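Methyltransferase (PDB 2B78) probably transfers methyl groups from S-adenosyl-L-methionine, perhaps to RNA. Local coordinates at residues T223-V228 and L252-A257; T238-L243 and H265-M270. One frame throughout, in Å; residues are numbered along the deposited sequence.

Contact 1: residues T223-V228 and L252-A257; sequences TAAFSV and LAHFEA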
ATOM      1  N   THR A 223      -8.777   6.256   8.886  1.00 11.31           N
ATOM      2  CA  THR A 223      -8.443   6.959  10.116  1.00 10.42           C
ATOM      3  C   THR A 223      -8.303   8.446   9.797  1.00 11.00           C
ATOM      4  O   THR A 223      -7.753   9.226  10.577  1.00  9.95           O
ATOM      5  CB  THR A 223      -7.152   6.429  10.790  1.00 10.03           C
ATOM      6  OG1 THR A 223      -6.018   6.661   9.946  1.00 11.13           O
ATOM      7  CG2 THR A 223      -7.288   4.945  11.074  1.00  9.11           C
ATOM      8  N   ALA A 224      -8.826   8.826   8.636  1.00 10.40           N
ATOM      9  CA  ALA A 224      -8.826  10.213   8.179  1.00 10.28           C
ATOM     10  C   ALA A 224      -7.443  10.842   8.038  1.00 10.23           C
ATOM     11  O   ALA A 224      -7.287  12.047   8.253  1.00  9.94           O
ATOM     12  CB  ALA A 224      -9.681  11.055   9.116  1.00  9.64           C
ATOM     13  N   ALA A 225      -6.437  10.044   7.680  1.00  9.46           N
ATOM     14  CA  ALA A 225      -5.098  10.605   7.518  1.00  8.86           C
ATOM     15  C   ALA A 225      -5.068  11.691   6.425  1.00 10.20           C
ATOM     16  O   ALA A 225      -4.297  12.649   6.529  1.00 11.94           O
ATOM     17  CB  ALA A 225      -4.094   9.500   7.198  1.00  8.53           C
ATOM     18  N   PHE A 226      -5.881  11.549   5.374  1.00  7.48           N
ATOM     19  CA  PHE A 226      -5.915  12.571   4.307  1.00  7.24           C
ATOM     20  C   PHE A 226      -6.546  13.856   4.833  1.00  7.40           C
ATOM     21  O   PHE A 226      -6.174  14.962   4.430  1.00  6.80           O
ATOM     22  CB  PHE A 226      -6.746  12.113   3.098  1.00  5.18           C
ATOM     23  CG  PHE A 226      -6.060  11.129   2.197  1.00  2.17           C
ATOM     24  CD1 PHE A 226      -4.789  11.378   1.688  1.00  1.39           C
ATOM     25  CD2 PHE A 226      -6.722   9.962   1.811  1.00  1.39           C
ATOM     26  CE1 PHE A 226      -4.190  10.478   0.803  1.00  3.00           C
ATOM     27  CE2 PHE A 226      -6.136   9.061   0.930  1.00  2.03           C
ATOM     28  CZ  PHE A 226      -4.864   9.319   0.423  1.00  2.05           C
ATOM     29  N   SER A 227      -7.519  13.705   5.728  1.00  8.39           N
ATOM     30  CA  SER A 227      -8.209  14.850   6.294  1.00  9.18           C
ATOM     31  C   SER A 227      -7.292  15.683   7.181  1.00 10.15           C
ATOM     32  O   SER A 227      -7.296  16.919   7.106  1.00  8.65           O
ATOM     33  CB  SER A 227      -9.424  14.375   7.089  1.00 10.31           C
ATOM     34  OG  SER A 227     -10.313  13.682   6.235  1.00 12.86           O
ATOM     35  N   VAL A 228      -6.499  15.013   8.015  1.00 11.30           N
ATOM     36  CA  VAL A 228      -5.571  15.721   8.886  1.00 11.73           C
ATOM     37  C   VAL A 228      -4.507  16.431   8.039  1.00 10.70           C
ATOM     38  O   VAL A 228      -4.115  17.558   8.341  1.00 11.53           O
ATOM     39  CB  VAL A 228      -4.907  14.746   9.918  1.00 13.88           C
ATOM     40  CG1 VAL A 228      -3.950  13.795   9.222  1.00 14.94           C
ATOM     41  CG2 VAL A 228      -4.189  15.536  10.998  1.00 14.98           C
ATOM     42  N   LEU A 252      -9.520  10.965  15.487  1.00 12.04           N
ATOM     43  CA  LEU A 252      -9.317  12.034  16.460  1.00 13.33           C
ATOM     44  C   LEU A 252      -7.864  12.096  16.942  1.00 13.89           C
ATOM     45  O   LEU A 252      -7.319  13.183  17.219  1.00 12.97           O
ATOM     46  CB  LEU A 252     -10.251  11.820  17.665  1.00 13.62           C
ATOM     47  CG  LEU A 252     -11.758  11.935  17.418  1.00 16.02           C
ATOM     48  CD1 LEU A 252     -12.546  11.486  18.657  1.00 17.45           C
ATOM     49  CD2 LEU A 252     -12.095  13.375  17.057  1.00 15.80           C
ATOM     50  N   ALA A 253      -7.244  10.922  17.036  1.00 12.74           N
ATOM     51  CA  ALA A 253      -5.868  10.806  17.497  1.00 13.45           C
ATOM     52  C   ALA A 253      -4.874  11.599  16.660  1.00 12.48           C
ATOM     53  O   ALA A 253      -3.923  12.150  17.203  1.00 14.05           O
ATOM     54  CB  ALA A 253      -5.457   9.352  17.539  1.00 13.64           C
ATOM     55  N   HIS A 254      -5.076  11.643  15.348  1.00 12.52           N
ATOM     56  CA  HIS A 254      -4.175  12.393  14.466  1.00 11.73           C
ATOM     57  C   HIS A 254      -4.375  13.893  14.675  1.00 11.34           C
ATOM     58  O   HIS A 254      -3.412  14.659  14.788  1.00 12.03           O
ATOM     59  CB  HIS A 254      -4.470  12.074  12.996  1.00 11.49           C
ATOM     60  CG  HIS A 254      -4.250  10.643  12.622  1.00 11.33           C
ATOM     61  ND1 HIS A 254      -5.034   9.991  11.693  1.00 13.21           N
ATOM     62  CD2 HIS A 254      -3.313   9.751  13.014  1.00 10.66           C
ATOM     63  CE1 HIS A 254      -4.589   8.759  11.530  1.00 13.24           C
ATOM     64  NE2 HIS A 254      -3.542   8.588  12.321  1.00 13.86           N
ATOM     65  N   PHE A 255      -5.637  14.310  14.714  1.00 11.67           N
ATOM     66  CA  PHE A 255      -5.963  15.715  14.890  1.00 12.59           C
ATOM     67  C   PHE A 255      -5.431  16.234  16.215  1.00 14.06           C
ATOM     68  O   PHE A 255      -4.914  17.346  16.284  1.00 13.88           O
ATOM     69  CB  PHE A 255      -7.481  15.923  14.798  1.00 11.93           C
ATOM     70  CG  PHE A 255      -7.998  15.972  13.380  1.00 10.52           C
ATOM     71  CD1 PHE A 255      -7.914  17.145  12.632  1.00 10.39           C
ATOM     72  CD2 PHE A 255      -8.542  14.839  12.786  1.00 12.20           C
ATOM     73  CE1 PHE A 255      -8.369  17.188  11.305  1.00 11.87           C
ATOM     74  CE2 PHE A 255      -9.000  14.865  11.461  1.00 12.14           C
ATOM     75  CZ  PHE A 255      -8.913  16.044  10.721  1.00 12.56           C
ATOM     76  N   GLU A 256      -5.546  15.411  17.255  1.00 15.86           N
ATOM     77  CA  GLU A 256      -5.067  15.768  18.586  1.00 17.40           C
ATOM     78  C   GLU A 256      -3.539  15.906  18.605  1.00 15.77           C
ATOM     79  O   GLU A 256      -2.994  16.837  19.204  1.00 14.35           O
ATOM     80  CB  GLU A 256      -5.510  14.695  19.588  1.00 21.55           C
ATOM     81  CG  GLU A 256      -4.958  14.854  21.008  1.00 29.80           C
ATOM     82  CD  GLU A 256      -5.363  16.173  21.657  1.00 35.89           C
ATOM     83  OE1 GLU A 256      -6.568  16.504  21.642  1.00 37.50           O
ATOM     84  OE2 GLU A 256      -4.476  16.874  22.192  1.00 38.59           O
ATOM     85  N   ALA A 257      -2.860  14.976  17.940  1.00 15.01           N
ATOM     86  CA  ALA A 257      -1.395  14.966  17.888  1.00 14.68           C
ATOM     87  C   ALA A 257      -0.856  16.221  17.238  1.00 14.41           C
ATOM     88  O   ALA A 257       0.267  16.640  17.523  1.00 17.19           O
ATOM     89  CB  ALA A 257      -0.910  13.750  17.118  1.00 13.07           C
TER

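Contact 2: residues T238-L243 and H265-M270; sequences TTSVDL and HQLVVM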
ATOM      1  N   THR A 238     -13.234  19.855   6.610  1.00 10.43           N
ATOM      2  CA  THR A 238     -13.145  18.510   6.061  1.00 10.35           C
ATOM      3  C   THR A 238     -14.187  17.624   6.704  1.00 10.23           C
ATOM      4  O   THR A 238     -14.526  17.777   7.885  1.00 11.41           O
ATOM      5  CB  THR A 238     -11.762  17.851   6.285  1.00 10.78           C
ATOM      6  OG1 THR A 238     -11.642  17.436   7.654  1.00 14.13           O
ATOM      7  CG2 THR A 238     -10.648  18.822   5.954  1.00 10.79           C
ATOM      8  N   THR A 239     -14.716  16.713   5.908  1.00 10.86           N
ATOM      9  CA  THR A 239     -15.699  15.757   6.377  1.00 10.61           C
ATOM     10  C   THR A 239     -15.116  14.408   6.011  1.00 11.03           C
ATOM     11  O   THR A 239     -14.844  14.146   4.846  1.00 10.96           O
ATOM     12  CB  THR A 239     -17.041  15.945   5.674  1.00 10.92           C
ATOM     13  OG1 THR A 239     -17.543  17.256   5.965  1.00 10.53           O
ATOM     14  CG2 THR A 239     -18.037  14.887   6.146  1.00 10.80           C
ATOM     15  N   SER A 240     -14.920  13.553   7.013  1.00 10.55           N
ATOM     16  CA  SER A 240     -14.339  12.239   6.801  1.00 10.50           C
ATOM     17  C   SER A 240     -15.402  11.170   7.023  1.00 11.97           C
ATOM     18  O   SER A 240     -16.005  11.088   8.099  1.00 11.42           O
ATOM     19  CB  SER A 240     -13.174  12.044   7.770  1.00  8.98           C
ATOM     20  OG  SER A 240     -12.299  13.163   7.718  1.00  9.03           O
ATOM     21  N   VAL A 241     -15.625  10.348   6.005  1.00 12.42           N
ATOM     22  CA  VAL A 241     -16.653   9.317   6.092  1.00 13.04           C
ATOM     23  C   VAL A 241     -16.140   7.888   6.000  1.00 14.82           C
ATOM     24  O   VAL A 241     -15.464   7.519   5.031  1.00 13.08           O
ATOM     25  CB  VAL A 241     -17.707   9.519   4.985  1.00 11.41           C
ATOM     26  CG1 VAL A 241     -18.888   8.562   5.209  1.00  9.44           C
ATOM     27  CG2 VAL A 241     -18.163  10.966   4.954  1.00  9.75           C
ATOM     28  N   ASP A 242     -16.459   7.078   7.011  1.00 16.23           N
ATOM     29  CA  ASP A 242     -16.054   5.678   7.013  1.00 16.40           C
ATOM     30  C   ASP A 242     -17.178   4.835   7.597  1.00 17.95           C
ATOM     31  O   ASP A 242     -17.897   5.274   8.495  1.00 18.63           O
ATOM     32  CB  ASP A 242     -14.789   5.461   7.849  1.00 16.26           C
ATOM     33  CG  ASP A 242     -14.076   4.174   7.485  1.00 15.20           C
ATOM     34  OD1 ASP A 242     -13.403   4.161   6.434  1.00 17.97           O
ATOM     35  OD2 ASP A 242     -14.194   3.172   8.229  1.00 17.18           O
ATOM     36  N   LEU A 243     -17.321   3.618   7.094  1.00 18.53           N
ATOM     37  CA  LEU A 243     -18.361   2.721   7.575  1.00 19.38           C
ATOM     38  C   LEU A 243     -18.112   2.204   8.992  1.00 18.23           C
ATOM     39  O   LEU A 243     -19.055   1.830   9.682  1.00 18.31           O
ATOM     40  CB  LEU A 243     -18.482   1.523   6.627  1.00 21.66           C
ATOM     41  CG  LEU A 243     -19.455   0.421   7.041  1.00 24.49           C
ATOM     42  CD1 LEU A 243     -20.889   0.921   6.907  1.00 25.07           C
ATOM     43  CD2 LEU A 243     -19.233  -0.804   6.169  1.00 25.57           C
ATOM     44  N   HIS A 265     -14.016  20.306  11.367  1.00 13.01           N
ATOM     45  CA  HIS A 265     -13.619  18.983  10.934  1.00 13.94           C
ATOM     46  C   HIS A 265     -14.630  18.005  11.503  1.00 14.06           C
ATOM     47  O   HIS A 265     -14.749  17.857  12.718  1.00 14.38           O
ATOM     48  CB  HIS A 265     -12.191  18.672  11.403  1.00 14.14           C
ATOM     49  CG  HIS A 265     -11.167  19.605  10.832  1.00 14.54           C
ATOM     50  ND1 HIS A 265     -10.858  19.632   9.488  1.00 13.62           N
ATOM     51  CD2 HIS A 265     -10.477  20.629  11.396  1.00 14.42           C
ATOM     52  CE1 HIS A 265     -10.032  20.637   9.245  1.00 13.20           C
ATOM     53  NE2 HIS A 265      -9.787  21.259  10.387  1.00 14.04           N
ATOM     54  N   GLN A 266     -15.373  17.365  10.604  1.00 13.28           N
ATOM     55  CA  GLN A 266     -16.413  16.408  10.976  1.00 11.57           C
ATOM     56  C   GLN A 266     -16.064  14.967  10.642  1.00 12.10           C
ATOM     57  O   GLN A 266     -15.561  14.679   9.553  1.00 11.61           O
ATOM     58  CB  GLN A 266     -17.721  16.754  10.264  1.00  8.66           C
ATOM     59  CG  GLN A 266     -18.517  17.907  10.871  1.00 11.99           C
ATOM     60  CD  GLN A 266     -17.825  19.253  10.742  1.00 15.23           C
ATOM     61  OE1 GLN A 266     -17.432  19.662   9.649  1.00 16.91           O
ATOM     62  NE2 GLN A 266     -17.682  19.955  11.863  1.00 14.37           N
ATOM     63  N   LEU A 267     -16.351  14.061  11.576  1.00 12.90           N
ATOM     64  CA  LEU A 267     -16.107  12.640  11.364  1.00 13.60           C
ATOM     65  C   LEU A 267     -17.480  11.973  11.323  1.00 15.07           C
ATOM     66  O   LEU A 267     -18.266  12.089  12.275  1.00 16.68           O
ATOM     67  CB  LEU A 267     -15.283  12.041  12.504  1.00 13.77           C
ATOM     68  CG  LEU A 267     -13.936  12.672  12.883  1.00 13.21           C
ATOM     69  CD1 LEU A 267     -13.318  11.807  13.958  1.00 13.79           C
ATOM     70  CD2 LEU A 267     -13.003  12.783  11.696  1.00 10.57           C
ATOM     71  N   VAL A 268     -17.759  11.282  10.221  1.00 14.56           N
ATOM     72  CA  VAL A 268     -19.029  10.603  10.019  1.00 13.02           C
ATOM     73  C   VAL A 268     -18.846   9.094   9.914  1.00 14.03           C
ATOM     74  O   VAL A 268     -17.869   8.619   9.343  1.00 14.53           O
ATOM     75  CB  VAL A 268     -19.697  11.103   8.715  1.00 13.33           C
ATOM     76  CG1 VAL A 268     -20.981  10.335   8.448  1.00  7.85           C
ATOM     77  CG2 VAL A 268     -19.967  12.600   8.809  1.00  9.38           C
ATOM     78  N   VAL A 269     -19.770   8.335  10.492  1.00 15.13           N
ATOM     79  CA  VAL A 269     -19.705   6.879  10.389  1.00 16.31           C
ATOM     80  C   VAL A 269     -20.941   6.483   9.613  1.00 16.58           C
ATOM     81  O   VAL A 269     -22.060   6.512  10.142  1.00 18.02           O
ATOM     82  CB  VAL A 269     -19.736   6.174  11.763  1.00 17.27           C
ATOM     83  CG1 VAL A 269     -19.646   4.660  11.567  1.00 14.66           C
ATOM     84  CG2 VAL A 269     -18.570   6.654  12.619  1.00 18.52           C
ATOM     85  N   MET A 270     -20.746   6.124   8.349  1.00 16.11           N
ATOM     86  CA  MET A 270     -21.867   5.765   7.505  1.00 16.05           C
ATOM     87  C   MET A 270     -21.390   5.067   6.241  1.00 16.82           C
ATOM     88  O   MET A 270     -20.234   5.219   5.831  1.00 17.62           O
ATOM     89  CB  MET A 270     -22.626   7.037   7.121  1.00 15.93           C
ATOM     90  CG  MET A 270     -23.959   6.806   6.449  1.00 15.13           C
ATOM     91  SD  MET A 270     -24.684   8.351   5.853  1.00 17.90           S
ATOM     92  CE  MET A 270     -24.782   9.283   7.337  1.00 11.25           C
TER
HETATM   93  O   HOH W   1     -12.834  15.375   9.226  1.00 16.98           O

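Contact 1: residues T223-V228 and L252-A257
The two rings of 252-257, His-254 and Phe-255, meet different parts of 223-228. Val-228 sits over one face of Phe-255, its CB 4.2 Å above the ring plane and over the centre, while the rim atom CZ reaches the backbone beside it, 3.8 Å from Val-228 N. CZ also comes to 4.0 Å from Ser-227 CB, so the phenyl ring lies against the backbone of the first turn of helix 225-232.

At the edge of the His-254 imidazole, in its plane, stands Thr-223 OG1, 3.0 Å from CE1, with the two side chains crossing at about a right angle. The neighbouring ring atom ND1 gives a weak, bent hydrogen bond to the carbonyl oxygen of Thr-223 (3.0 Å, 125° at the hydrogen). The far nitrogen, NE2, is hydrogen-bonded to Asn-184 O; this is the main polar hold on the imidazole, to which the ND1 bond adds only a little. Thr-223 OG1 has its own hydrogen-bond partner in Gly-194 O, and Tyr-183 meets the imidazole edge-to-face. With chi1 at 70°, Val-228 holds CG2 anti to its backbone N and directs this methyl at His-254, 4.0 Å from CB.

Ala-224 is the N-cap of helix 225-232, and its carbonyl accepts the first-turn bond from Val-228 N. Around this helix start, the His-254 ring engages Thr-223, just before the cap, while its CB and the Phe-255 ring pack on Val-228 in the first turn. The contact thus joins two helices on one side of the Rossmann-like sheet of a methyltransferase domain, helix 247-257 packing beside the beginning of helix 225-232.

Contact 2: residues T238-L243 and H265-M270
A chi1 of 75° places Thr-238 OG1 between its own backbone N and carbonyl carbon, while at His-265 CG stands anti to the carbonyl carbon and a chi2 of -67° turns ND1 toward the hydroxyl; together they bring OG1 to 3.0 Å from His-265 ND1, a hydrogen bond in which either atom could be the donor. The hydroxyl lies near the imidazole plane, at the ring edge. A water joins this polar end, bridging Thr-238 OG1 and Ser-240 OG and donating to Gln-266 O, which also accepts a bond from Ser-240 N. Ser-240 OG is hydrogen-bonded to Ser-227 OG as well.

From there the two strands run parallel, their axes approaching to 4.7 Å. Backbone bonds alternate between them, with Val-268 N to Ser-240 O the shortest at 2.8 Å. The pattern changes at the C-terminal end, where Met-270 N approaches Asp-242 O from above the carbonyl plane, with 138° at the hydrogen. On the face of Val-241 and Val-268, these side chains lie side by side, CG2 of Val-241 4.1 Å from CB of Val-268.

Both strands belong to the beta-alpha-beta unit 237-242, 247-257, 265-269, with 265-269 at the sheet edge and 215-219 flanking 237-242 on its other side. Leu-267 and Val-269 pack on helix 247-257, whereas Val-241 and Val-268 meet Tyr-275 of helix 272-281 across the opposite face.

Contacts 1 and 2, with centres about 11 Å apart, join two helices on one face of the sheet and the two strands at the edge of that sheet. They meet at Ser-227 OG and Ser-240 OG, 2.5 Å apart in a probable hydrogen bond, and where Phe-255 CE1 comes 3.7 Å from His-265 CG. Leu-252 CD2 touches Leu-267 CD1, also at 3.7 Å. Asp-242 of contact 2 binds S-adenosyl-L-homocysteine in a structure of this protein, though the ligand is absent from this chain; its carboxylate is held by the backbone N atoms of Tyr-222 and Ala-244. Contact 1 lies near the same site, Thr-223 being about 7 Å, side chain to side chain, from Arg-246, another residue of it.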